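Local coordinates for monosaccharide ABC transporter substrate-binding protein, CUT2 family (Bradyrhizobium sp., PDB 4YHS) that probably binds a monosaccharide or a related small polar solute in the periplasm and delivers it to the membrane components of an ABC transporter, at residues V47-L52 against G303-D308; A157-V162 against V320-P325; Y174-H179 against S214-L219; P184-G189 against N244-A249. All blocks are in the same frame, centred on the assembly; numbering follows the deposited sequence.

Contacts 1 and 2 belong to one of the protein's two lobes, their centres 9 Å apart, and they meet where Ile305 CG2 lies 3.9 Å from Val323 CG1. Contacts 3 and 4 belong to the other, with centres 8 Å apart; there His179 NE2 and Tyr247 OH are 2.7 Å apart, a probable hydrogen bond. The two pairs stay separate: the nearest atoms of contacts 2 and 3 are about 15 Å apart, those of contacts 1 and 4 about 26 Å. The structure was solved with Bis-Tris bound; in this family the solute usually lies in the cleft between the lobes, whereas these contacts join elements within each lobe.

Contact 1: residues V47-L52 against G303-D308; sequences VKYVPL and GRIAVD
Asp308 reaches from its helix toward the segment 47-52 and divides its carboxylate between Tyr49 and Leu52, a compact example of one acid serving two chain positions. CB passes 3.6 Å from Tyr49 OH. With CG anti to the backbone N (chi1 -173°), the carboxylate is carried to Pro51, whose CB packs 3.4 Å from Asp308 CG. At the tip the two oxygens part company. OD2 accepts the phenol proton of Tyr49 OH at 2.6 Å through its anti lone pair, the ring and carboxylate planes standing 84° apart. OD1 accepts the backbone N-H of Leu52 at 2.9 Å; that bond is nearly straight but reaches OD1 on the syn side, well out of the carboxylate plane. One helix turn earlier, Ile305 lays CG1 over the centre of the Tyr49 ring, 3.8 Å from its centroid, a CH-pi contact that complements the grip on the hydroxyl. Arg312, also on helix 299-314, forms a salt bridge with OD2 and probably offsets the charge of the buried acid. Within one lobe, the contact thus fastens the end of strand 43-49, which pairs with strand 29-35, to helix 299-314, while Pro51 also packs on helix 71-87.

Contact 2: residues A157-V162 against V320-P325; sequences AAKSLV and VKHVGP
The His322 imidazole receives Lys159 over one face: CD stands 3.9 Å above the ring centre, only 6° off the normal, as a CH-pi contact. Leu161 CD1 comes obliquely to NE2 of the same ring, at 3.9 Å. The lysine methylenes run extended as far as CE and then bend (chi4 -79°), turning NZ away from the ring to its salt bridge with Asp146. The imidazole ND1 is hydrogen-bonded to the backbone N of Phe38.

Beneath these side chains strand 158-160 runs parallel to strand 322-331 in the mixed sheet of one lobe, and strand 144-147 pairs with 158-160 as well. Lys159 N gives a 2.8 Å bond to Lys321 O, Val323 N returns one of 3.2 Å to Lys159 O, and Leu161 N bonds to Val323 O at 3.1 Å. On the opposite face of the sheet, a water donates to both Ser160 OG and Val323 O, and Ser160 OG is also hydrogen-bonded to Gln302 O of helix 299-314. Val162 CG1 packs 3.9 Å from Pro325 CD.

With an alanine at His322, the Lys159 methylenes would probably lose their aromatic platform and the N-H of Phe38 its acceptor. Because ND1 accepts that N-H, the ring is likely to be neutral with its proton on NE2, which suits a site where Lys159 NZ, 6.1 Å from His322 NE2, is paired with Asp146, which probably offsets its charge.

Contact 3: residues Y174-H179 against S214-L219; sequences YLAKKH and SAIKVL
Ala215 N donates to His179 O at 2.8 Å, the hydrogen bond that joins the two backbones. His179 is the first residue to leave helical geometry at the end of helix 164-178, so its carbonyl is available to the loop before strand 216-218. The N-H arrives at 152° and is tilted somewhat from the carbonyl plane. On the other side, Ser214 shapes that loop: its OG accepts from Ile216 N at 3.2 Å, forming an ST turn. The hydroxyl can reach that N-H because OG sits between its own backbone N and carbonyl carbon (chi1 72°); it is also hydrogen-bonded to Val211 O.

The side chains close round this polar link. Ser214 CB packs against Ala176 CB at 3.9 Å and lies 3.5 Å from His179 O. Ile216 comes in with its end, CD1 meeting Leu175 CB at 3.6 Å and also lying over the backbone between Leu175 and Ala176. Replacing Ser214 by alanine would probably leave Ile216 N without its acceptor in the turn and Val211 O without the serine hydroxyl, so that the turn is held less firmly.

The contact therefore sets the C-terminal end of helix 164-178 against an outermost strand of the parallel sheet. Ile216 also packs on Val211 of helix 198-211 and on Val188 of strand 186-191, while His179 packs on Val186 of that same strand.

Contact 4: residues P184-G189 against N244-A249; sequences PEVVVG and NIRYVA
Val187 O takes two backbone N-H groups, from Arg246 at 2.9 Å and from Tyr247 at 3.2 Å, both in its carbonyl plane. This is the start of a parallel strand pair in the four-stranded sheet, order 2-1-3-4, of a Rossmann-like lobe. The pairing continues from Gly189 N to Tyr247 O at 2.8 Å, and the strands twist by 29° against each other.

Val188 and Tyr247 share one face of the sheet: Val188 CG2 lies 4.1 Å from Tyr247 CD2, approaching the ring obliquely, while Val188 CG1 turns to Ala249 CB. Val186 CG2 lies at the edge of the Tyr247 ring, near its plane. Val187 and Ile245 cross at about a right angle, their CG1 atoms 4.1 Å apart.

Arg246 itself flanks the Tyr247 ring: its chain, bent at chi2 (63°), lays CG over the rim of one face. In the second shell, Asp272 of the next strand forms a salt bridge with the guanidinium, and Leu274 packs on Tyr247 and Ala249. A water accepts from Val187 N and may donate to Asn244 O. At the far end, Ala249 N meets Gly189 O at 2.8 Å in an almost straight bond, 178° at the hydrogen.

Contact 1: residues V47-L52 against G303-D308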
loop_
_atom_site.group_PDB
_atom_site.type_symbol
_atom_site.label_atom_id
_atom_site.label_comp_id
_atom_site.label_asym_id
_atom_site.label_seq_id
_atom_site.Cartn_x
_atom_site.Cartn_y
_atom_site.Cartn_z
ATOM N N VAL A 47 -0.826 17.614 2.070
ATOM C CA VAL A 47 -0.765 18.102 3.449
ATOM C C VAL A 47 0.268 17.339 4.294
ATOM O O VAL A 47 0.529 16.174 4.049
ATOM C CB VAL A 47 -2.133 17.967 4.134
ATOM C CG1 VAL A 47 -3.109 18.969 3.568
ATOM C CG2 VAL A 47 -2.662 16.516 3.998
ATOM N N LYS A 48 0.848 18.011 5.292
ATOM C CA LYS A 48 1.612 17.320 6.341
ATOM C C LYS A 48 0.658 16.700 7.338
ATOM O O LYS A 48 -0.249 17.394 7.852
ATOM C CB LYS A 48 2.545 18.296 7.070
ATOM C CG LYS A 48 3.540 18.965 6.173
ATOM C CD LYS A 48 4.657 18.010 5.824
ATOM C CE LYS A 48 5.830 18.741 5.192
ATOM N NZ LYS A 48 6.998 17.834 5.046
ATOM N N TYR A 49 0.854 15.414 7.627
ATOM C CA TYR A 49 0.027 14.748 8.615
ATOM C C TYR A 49 0.705 14.870 9.968
ATOM O O TYR A 49 1.866 14.486 10.118
ATOM C CB TYR A 49 -0.213 13.267 8.298
ATOM C CG TYR A 49 -1.269 12.712 9.216
ATOM C CD1 TYR A 49 -0.943 12.237 10.476
ATOM C CD2 TYR A 49 -2.592 12.731 8.856
ATOM C CE1 TYR A 49 -1.923 11.785 11.344
ATOM C CE2 TYR A 49 -3.582 12.275 9.708
ATOM C CZ TYR A 49 -3.249 11.803 10.946
ATOM O OH TYR A 49 -4.254 11.367 11.798
ATOM N N VAL A 50 -0.020 15.443 10.923
ATOM C CA VAL A 50 0.446 15.592 12.293
ATOM C C VAL A 50 -0.448 14.852 13.276
ATOM O O VAL A 50 -1.613 15.211 13.443
ATOM C CB VAL A 50 0.503 17.084 12.685
ATOM C CG1 VAL A 50 1.075 17.232 14.065
ATOM C CG2 VAL A 50 1.342 17.852 11.678
ATOM N N PRO A 51 0.087 13.834 13.948
ATOM C CA PRO A 51 -0.741 13.136 14.933
ATOM C C PRO A 51 -0.744 13.851 16.277
ATOM O O PRO A 51 -0.026 14.869 16.476
ATOM C CB PRO A 51 -0.056 11.776 15.032
ATOM C CG PRO A 51 1.394 12.121 14.911
ATOM C CD PRO A 51 1.450 13.270 13.914
ATOM N N LEU A 52 -1.579 13.356 17.190
ATOM C CA LEU A 52 -1.578 13.823 18.568
ATOM C C LEU A 52 -0.291 13.433 19.270
ATOM O O LEU A 52 0.335 12.429 18.914
ATOM C CB LEU A 52 -2.769 13.251 19.340
ATOM C CG LEU A 52 -4.174 13.612 18.859
ATOM C CD1 LEU A 52 -5.215 12.801 19.627
ATOM C CD2 LEU A 52 -4.456 15.111 18.984
ATOM N N GLY A 303 -1.155 2.429 8.883
ATOM C CA GLY A 303 -1.500 1.888 10.184
ATOM C C GLY A 303 -1.467 2.926 11.300
ATOM O O GLY A 303 -2.436 3.051 12.068
ATOM N N ARG A 304 -0.372 3.667 11.407
ATOM C CA ARG A 304 -0.288 4.741 12.420
ATOM C C ARG A 304 -1.418 5.789 12.311
ATOM O O ARG A 304 -1.967 6.197 13.319
ATOM C CB ARG A 304 1.051 5.487 12.321
ATOM C CG ARG A 304 2.320 4.660 12.520
ATOM C CD ARG A 304 3.517 5.587 12.659
ATOM N NE ARG A 304 4.803 4.888 12.911
ATOM C CZ ARG A 304 5.308 4.669 14.125
ATOM N NH1 ARG A 304 4.635 5.052 15.218
ATOM N NH2 ARG A 304 6.508 4.082 14.271
ATOM N N ILE A 305 -1.708 6.258 11.092
ATOM C CA ILE A 305 -2.738 7.264 10.883
ATOM C C ILE A 305 -4.107 6.758 11.327
ATOM O O ILE A 305 -4.863 7.507 11.933
ATOM C CB ILE A 305 -2.788 7.722 9.401
ATOM C CG1 ILE A 305 -1.588 8.647 9.146
ATOM C CG2 ILE A 305 -4.104 8.487 9.081
ATOM C CD1 ILE A 305 -1.357 8.991 7.731
ATOM N N ALA A 306 -4.426 5.496 11.039
ATOM C CA ALA A 306 -5.704 4.918 11.474
ATOM C C ALA A 306 -5.872 4.988 12.992
ATOM O O ALA A 306 -6.939 5.305 13.495
ATOM C CB ALA A 306 -5.808 3.467 11.026
ATOM N N VAL A 307 -4.806 4.678 13.719
ATOM C CA VAL A 307 -4.849 4.753 15.165
ATOM C C VAL A 307 -5.035 6.200 15.607
ATOM O O VAL A 307 -5.899 6.487 16.452
ATOM C CB VAL A 307 -3.576 4.169 15.808
ATOM C CG1 VAL A 307 -3.509 4.462 17.330
ATOM C CG2 VAL A 307 -3.513 2.673 15.559
ATOM N N ASP A 308 -4.242 7.113 15.046
ATOM C CA ASP A 308 -4.379 8.530 15.395
ATOM C C ASP A 308 -5.777 9.068 15.106
ATOM O O ASP A 308 -6.379 9.767 15.930
ATOM C CB ASP A 308 -3.358 9.386 14.646
ATOM C CG ASP A 308 -3.371 10.840 15.117
ATOM O OD1 ASP A 308 -3.174 11.063 16.324
ATOM O OD2 ASP A 308 -3.586 11.764 14.299
#

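Contact 2: residues A157-V162 against V320-P325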
loop_
_atom_site.group_PDB
_atom_site.type_symbol
_atom_site.label_atom_id
_atom_site.label_comp_id
_atom_site.label_asym_id
_atom_site.label_seq_id
_atom_site.Cartn_x
_atom_site.Cartn_y
_atom_site.Cartn_z
ATOM N N ALA A 157 -16.080 6.227 9.649
ATOM C CA ALA A 157 -15.760 7.566 10.173
ATOM C C ALA A 157 -14.567 8.204 9.465
ATOM O O ALA A 157 -14.486 9.431 9.387
ATOM C CB ALA A 157 -15.502 7.505 11.702
ATOM N N ALA A 158 -13.615 7.383 9.013
ATOM C CA ALA A 158 -12.375 7.894 8.413
ATOM C C ALA A 158 -11.731 6.809 7.574
ATOM O O ALA A 158 -11.917 5.637 7.864
ATOM C CB ALA A 158 -11.376 8.346 9.460
ATOM N N LYS A 159 -10.967 7.235 6.560
ATOM C CA LYS A 159 -10.150 6.341 5.748
ATOM C C LYS A 159 -8.675 6.670 5.896
ATOM O O LYS A 159 -8.276 7.842 5.926
ATOM C CB LYS A 159 -10.557 6.423 4.279
ATOM C CG LYS A 159 -11.997 5.991 3.989
ATOM C CD LYS A 159 -12.387 6.210 2.542
ATOM C CE LYS A 159 -13.823 5.756 2.306
ATOM N NZ LYS A 159 -13.887 4.276 2.183
ATOM N N SER A 160 -7.872 5.616 5.996
ATOM C CA SER A 160 -6.408 5.693 5.944
ATOM C C SER A 160 -5.949 4.707 4.880
ATOM O O SER A 160 -5.818 3.496 5.144
ATOM C CB SER A 160 -5.802 5.351 7.290
ATOM O OG SER A 160 -4.402 5.495 7.254
ATOM N N LEU A 161 -5.718 5.211 3.681
ATOM C CA LEU A 161 -5.417 4.348 2.570
ATOM C C LEU A 161 -4.913 5.136 1.364
ATOM O O LEU A 161 -4.930 6.379 1.346
ATOM C CB LEU A 161 -6.665 3.545 2.187
ATOM C CG LEU A 161 -7.996 4.297 2.194
ATOM C CD1 LEU A 161 -8.106 5.238 1.022
ATOM C CD2 LEU A 161 -9.150 3.267 2.158
ATOM N N VAL A 162 -4.437 4.399 0.362
ATOM C CA VAL A 162 -4.002 5.016 -0.902
ATOM C C VAL A 162 -4.712 4.367 -2.079
ATOM O O VAL A 162 -5.451 3.386 -1.893
ATOM C CB VAL A 162 -2.470 4.899 -1.101
ATOM C CG1 VAL A 162 -1.748 5.397 0.150
ATOM C CG2 VAL A 162 -2.051 3.453 -1.428
ATOM N N VAL A 320 -8.395 14.406 10.077
ATOM C CA VAL A 320 -8.456 14.399 8.635
ATOM C C VAL A 320 -9.248 13.156 8.252
ATOM O O VAL A 320 -8.887 12.065 8.653
ATOM C CB VAL A 320 -7.038 14.386 8.010
ATOM C CG1 VAL A 320 -7.162 14.313 6.517
ATOM C CG2 VAL A 320 -6.250 15.627 8.459
ATOM N N LYS A 321 -10.350 13.315 7.511
ATOM C CA LYS A 321 -11.287 12.208 7.345
ATOM C C LYS A 321 -10.881 11.179 6.293
ATOM O O LYS A 321 -11.168 9.985 6.436
ATOM C CB LYS A 321 -12.671 12.756 6.998
ATOM C CG LYS A 321 -13.776 11.733 6.923
ATOM C CD LYS A 321 -15.144 12.434 7.066
ATOM C CE LYS A 321 -16.285 11.457 6.798
ATOM N NZ LYS A 321 -17.623 11.969 7.215
ATOM N N HIS A 322 -10.234 11.641 5.226
ATOM C CA HIS A 322 -9.878 10.761 4.143
ATOM C C HIS A 322 -8.457 11.122 3.667
ATOM O O HIS A 322 -8.229 12.153 3.032
ATOM C CB HIS A 322 -10.942 10.870 3.050
ATOM C CG HIS A 322 -10.750 9.952 1.888
ATOM N ND1 HIS A 322 -11.709 9.809 0.909
ATOM C CD2 HIS A 322 -9.707 9.179 1.506
ATOM C CE1 HIS A 322 -11.276 8.972 -0.016
ATOM N NE2 HIS A 322 -10.060 8.583 0.316
ATOM N N VAL A 323 -7.495 10.279 4.025
ATOM C CA VAL A 323 -6.087 10.612 3.767
ATOM C C VAL A 323 -5.218 9.366 3.555
ATOM O O VAL A 323 -5.494 8.273 4.067
ATOM C CB VAL A 323 -5.517 11.500 4.945
ATOM C CG1 VAL A 323 -5.534 10.752 6.293
ATOM C CG2 VAL A 323 -4.134 12.079 4.641
ATOM N N GLY A 324 -4.178 9.552 2.756
ATOM C CA GLY A 324 -3.128 8.565 2.579
ATOM C C GLY A 324 -1.755 9.204 2.613
ATOM O O GLY A 324 -1.614 10.397 2.344
ATOM N N PRO A 325 -0.727 8.416 2.952
ATOM C CA PRO A 325 0.627 8.929 2.759
ATOM C C PRO A 325 0.838 9.347 1.297
ATOM O O PRO A 325 0.253 8.763 0.395
ATOM C CB PRO A 325 1.509 7.731 3.109
ATOM C CG PRO A 325 0.687 6.918 4.023
ATOM C CD PRO A 325 -0.709 7.059 3.530
HETATM O O HOH W 1 -16.486 10.815 9.962
HETATM O O HOH W 2 -3.272 7.064 5.615
#

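Contact 3: residues Y174-H179 against S214-L219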
loop_
_atom_site.group_PDB
_atom_site.type_symbol
_atom_site.label_atom_id
_atom_site.label_comp_id
_atom_site.label_asym_id
_atom_site.label_seq_id
_atom_site.Cartn_x
_atom_site.Cartn_y
_atom_site.Cartn_z
ATOM N N TYR A 174 7.841 8.520 -13.220
ATOM C CA TYR A 174 9.267 8.268 -13.011
ATOM C C TYR A 174 9.976 7.893 -14.326
ATOM O O TYR A 174 11.036 8.430 -14.679
ATOM C CB TYR A 174 9.440 7.149 -11.976
ATOM C CG TYR A 174 10.878 6.849 -11.566
ATOM C CD1 TYR A 174 11.517 7.606 -10.580
ATOM C CD2 TYR A 174 11.584 5.805 -12.142
ATOM C CE1 TYR A 174 12.838 7.322 -10.184
ATOM C CE2 TYR A 174 12.881 5.519 -11.755
ATOM C CZ TYR A 174 13.503 6.283 -10.772
ATOM O OH TYR A 174 14.799 5.960 -10.423
ATOM N N LEU A 175 9.409 6.956 -15.057
ATOM C CA LEU A 175 10.012 6.569 -16.329
ATOM C C LEU A 175 9.847 7.659 -17.385
ATOM O O LEU A 175 10.773 7.971 -18.119
ATOM C CB LEU A 175 9.413 5.261 -16.832
ATOM C CG LEU A 175 9.838 4.022 -16.058
ATOM C CD1 LEU A 175 9.112 2.840 -16.602
ATOM C CD2 LEU A 175 11.362 3.791 -16.139
ATOM N N ALA A 176 8.653 8.238 -17.461
ATOM C CA ALA A 176 8.399 9.256 -18.470
ATOM C C ALA A 176 9.350 10.467 -18.338
ATOM O O ALA A 176 9.734 11.052 -19.342
ATOM C CB ALA A 176 6.950 9.704 -18.389
ATOM N N LYS A 177 9.728 10.824 -17.106
ATOM C CA LYS A 177 10.653 11.934 -16.888
ATOM C C LYS A 177 12.038 11.607 -17.444
ATOM O O LYS A 177 12.720 12.476 -17.993
ATOM C CB LYS A 177 10.752 12.272 -15.393
ATOM C CG LYS A 177 9.592 13.098 -14.817
ATOM C CD LYS A 177 9.603 13.019 -13.306
ATOM C CE LYS A 177 8.785 14.118 -12.658
ATOM N NZ LYS A 177 7.423 13.663 -12.270
ATOM N N LYS A 178 12.451 10.351 -17.298
ATOM C CA LYS A 178 13.734 9.883 -17.828
ATOM C C LYS A 178 13.750 9.811 -19.356
ATOM O O LYS A 178 14.818 9.826 -19.977
ATOM C CB LYS A 178 14.080 8.503 -17.238
ATOM C CG LYS A 178 14.273 8.544 -15.732
ATOM C CD LYS A 178 14.217 7.168 -15.044
ATOM C CE LYS A 178 15.481 6.373 -15.249
ATOM N NZ LYS A 178 16.605 6.896 -14.424
ATOM N N HIS A 179 12.573 9.742 -19.963
ATOM C CA HIS A 179 12.468 9.564 -21.408
ATOM C C HIS A 179 11.397 10.461 -22.032
ATOM O O HIS A 179 10.400 9.985 -22.582
ATOM C CB HIS A 179 12.199 8.097 -21.711
ATOM C CG HIS A 179 13.267 7.186 -21.182
ATOM N ND1 HIS A 179 14.483 7.028 -21.814
ATOM C CD2 HIS A 179 13.308 6.407 -20.075
ATOM C CE1 HIS A 179 15.225 6.182 -21.118
ATOM N NE2 HIS A 179 14.540 5.794 -20.062
ATOM N N SER A 214 5.179 10.620 -23.861
ATOM C CA SER A 214 6.627 10.541 -23.650
ATOM C C SER A 214 7.238 9.646 -24.713
ATOM O O SER A 214 6.506 9.116 -25.555
ATOM C CB SER A 214 6.949 10.006 -22.254
ATOM O OG SER A 214 6.665 8.624 -22.161
ATOM N N ALA A 215 8.563 9.463 -24.677
ATOM C CA ALA A 215 9.227 8.561 -25.634
ATOM C C ALA A 215 9.096 7.069 -25.249
ATOM O O ALA A 215 9.610 6.182 -25.949
ATOM C CB ALA A 215 10.705 8.956 -25.785
ATOM N N ILE A 216 8.366 6.793 -24.169
ATOM C CA ILE A 216 8.091 5.427 -23.754
ATOM C C ILE A 216 7.077 4.773 -24.674
ATOM O O ILE A 216 6.005 5.332 -24.945
ATOM C CB ILE A 216 7.543 5.362 -22.306
ATOM C CG1 ILE A 216 8.606 5.825 -21.296
ATOM C CG2 ILE A 216 7.070 3.958 -21.976
ATOM C CD1 ILE A 216 8.007 6.279 -20.002
ATOM N N LYS A 217 7.423 3.581 -25.145
ATOM C CA LYS A 217 6.470 2.702 -25.807
ATOM C C LYS A 217 6.222 1.520 -24.863
ATOM O O LYS A 217 7.164 0.846 -24.459
ATOM C CB LYS A 217 7.009 2.243 -27.165
ATOM C CG LYS A 217 6.274 1.022 -27.777
ATOM C CD LYS A 217 4.803 1.289 -28.080
ATOM C CE LYS A 217 4.052 0.012 -28.423
ATOM N NZ LYS A 217 2.579 0.250 -28.610
ATOM N N VAL A 218 4.961 1.283 -24.515
ATOM C CA VAL A 218 4.610 0.150 -23.677
ATOM C C VAL A 218 4.084 -0.999 -24.539
ATOM O O VAL A 218 3.188 -0.826 -25.381
ATOM C CB VAL A 218 3.565 0.544 -22.622
ATOM C CG1 VAL A 218 3.382 -0.548 -21.643
ATOM C CG2 VAL A 218 3.990 1.779 -21.899
ATOM N N LEU A 219 4.669 -2.179 -24.359
ATOM C CA LEU A 219 4.193 -3.355 -25.081
ATOM C C LEU A 219 2.808 -3.676 -24.567
ATOM O O LEU A 219 2.436 -3.206 -23.499
ATOM C CB LEU A 219 5.125 -4.539 -24.874
ATOM C CG LEU A 219 6.530 -4.380 -25.449
ATOM C CD1 LEU A 219 7.404 -5.593 -25.090
ATOM C CD2 LEU A 219 6.478 -4.176 -26.947
#

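Contact 4: residues P184-G189 against N244-A249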
loop_
_atom_site.group_PDB
_atom_site.type_symbol
_atom_site.label_atom_id
_atom_site.label_comp_id
_atom_site.label_asym_id
_atom_site.label_seq_id
_atom_site.Cartn_x
_atom_site.Cartn_y
_atom_site.Cartn_z
ATOM N N PRO A 184 14.892 9.409 -27.745
ATOM C CA PRO A 184 14.734 8.136 -28.462
ATOM C C PRO A 184 13.680 7.213 -27.851
ATOM O O PRO A 184 13.572 7.151 -26.639
ATOM C CB PRO A 184 16.122 7.494 -28.352
ATOM C CG PRO A 184 17.057 8.613 -28.056
ATOM C CD PRO A 184 16.264 9.581 -27.233
ATOM N N GLU A 185 12.931 6.500 -28.686
ATOM C CA GLU A 185 11.913 5.564 -28.198
ATOM C C GLU A 185 12.583 4.459 -27.373
ATOM O O GLU A 185 13.628 3.944 -27.772
ATOM C CB GLU A 185 11.117 4.956 -29.373
ATOM C CG GLU A 185 10.142 3.833 -28.949
ATOM C CD GLU A 185 9.148 3.435 -30.047
ATOM O OE1 GLU A 185 9.174 4.061 -31.117
ATOM O OE2 GLU A 185 8.332 2.497 -29.840
ATOM N N VAL A 186 11.991 4.120 -26.222
ATOM C CA VAL A 186 12.438 3.005 -25.384
ATOM C C VAL A 186 11.248 2.138 -25.074
ATOM O O VAL A 186 10.141 2.644 -24.892
ATOM C CB VAL A 186 13.101 3.461 -24.060
ATOM C CG1 VAL A 186 14.388 4.225 -24.341
ATOM C CG2 VAL A 186 12.133 4.310 -23.218
ATOM N N VAL A 187 11.474 0.829 -25.037
ATOM C CA VAL A 187 10.377 -0.132 -24.927
ATOM C C VAL A 187 10.247 -0.644 -23.514
ATOM O O VAL A 187 11.237 -1.054 -22.904
ATOM C CB VAL A 187 10.597 -1.314 -25.905
ATOM C CG1 VAL A 187 9.512 -2.365 -25.750
ATOM C CG2 VAL A 187 10.660 -0.792 -27.330
ATOM N N VAL A 188 9.028 -0.584 -22.970
ATOM C CA VAL A 188 8.764 -1.130 -21.643
ATOM C C VAL A 188 7.915 -2.388 -21.753
ATOM O O VAL A 188 6.846 -2.360 -22.354
ATOM C CB VAL A 188 8.001 -0.139 -20.738
ATOM C CG1 VAL A 188 7.676 -0.791 -19.405
ATOM C CG2 VAL A 188 8.802 1.175 -20.547
ATOM N N GLY A 189 8.366 -3.461 -21.113
ATOM C CA GLY A 189 7.545 -4.642 -20.925
ATOM C C GLY A 189 6.806 -4.430 -19.620
ATOM O O GLY A 189 7.425 -4.121 -18.632
ATOM N N ASN A 244 15.191 -6.074 -27.537
ATOM C CA ASN A 244 15.654 -4.733 -27.195
ATOM C C ASN A 244 14.845 -4.021 -26.119
ATOM O O ASN A 244 15.010 -2.806 -25.930
ATOM C CB ASN A 244 15.681 -3.883 -28.455
ATOM C CG ASN A 244 16.643 -2.729 -28.357
ATOM O OD1 ASN A 244 16.243 -1.565 -28.401
ATOM N ND2 ASN A 244 17.927 -3.043 -28.216
ATOM N N ILE A 245 13.995 -4.761 -25.394
ATOM C CA ILE A 245 13.255 -4.185 -24.272
ATOM C C ILE A 245 14.256 -3.450 -23.402
ATOM O O ILE A 245 15.347 -3.967 -23.176
ATOM C CB ILE A 245 12.529 -5.247 -23.427
ATOM C CG1 ILE A 245 11.279 -5.742 -24.135
ATOM C CG2 ILE A 245 12.059 -4.667 -22.101
ATOM C CD1 ILE A 245 10.647 -6.950 -23.450
ATOM N N ARG A 246 13.903 -2.250 -22.943
ATOM C CA ARG A 246 14.792 -1.464 -22.069
ATOM C C ARG A 246 14.391 -1.589 -20.585
ATOM O O ARG A 246 15.246 -1.581 -19.698
ATOM C CB ARG A 246 14.773 -0.001 -22.514
ATOM C CG ARG A 246 15.640 0.918 -21.681
ATOM C CD ARG A 246 17.114 0.538 -21.774
ATOM N NE ARG A 246 17.912 1.409 -20.915
ATOM C CZ ARG A 246 18.101 1.215 -19.615
ATOM N NH1 ARG A 246 17.566 0.160 -18.999
ATOM N NH2 ARG A 246 18.831 2.083 -18.930
ATOM N N TYR A 247 13.091 -1.702 -20.324
ATOM C CA TYR A 247 12.587 -1.857 -18.955
ATOM C C TYR A 247 11.588 -2.979 -18.844
ATOM O O TYR A 247 10.774 -3.177 -19.739
ATOM C CB TYR A 247 11.893 -0.596 -18.442
ATOM C CG TYR A 247 12.766 0.613 -18.410
ATOM C CD1 TYR A 247 13.671 0.801 -17.392
ATOM C CD2 TYR A 247 12.686 1.562 -19.416
ATOM C CE1 TYR A 247 14.478 1.909 -17.356
ATOM C CE2 TYR A 247 13.501 2.688 -19.402
ATOM C CZ TYR A 247 14.389 2.850 -18.346
ATOM O OH TYR A 247 15.215 3.938 -18.279
ATOM N N VAL A 248 11.659 -3.679 -17.715
ATOM C CA VAL A 248 10.667 -4.656 -17.312
ATOM C C VAL A 248 10.006 -4.098 -16.061
ATOM O O VAL A 248 10.665 -3.915 -15.033
ATOM C CB VAL A 248 11.300 -6.023 -17.042
ATOM C CG1 VAL A 248 10.353 -6.956 -16.267
ATOM C CG2 VAL A 248 11.740 -6.639 -18.355
ATOM N N ALA A 249 8.734 -3.758 -16.173
ATOM C CA ALA A 249 8.015 -3.171 -15.054
ATOM C C ALA A 249 6.748 -3.943 -14.801
ATOM O O ALA A 249 6.090 -4.404 -15.736
ATOM C CB ALA A 249 7.679 -1.720 -15.311
HETATM O O HOH W 3 14.503 0.944 -28.462
HETATM O O HOH W 4 14.241 -0.203 -25.962
#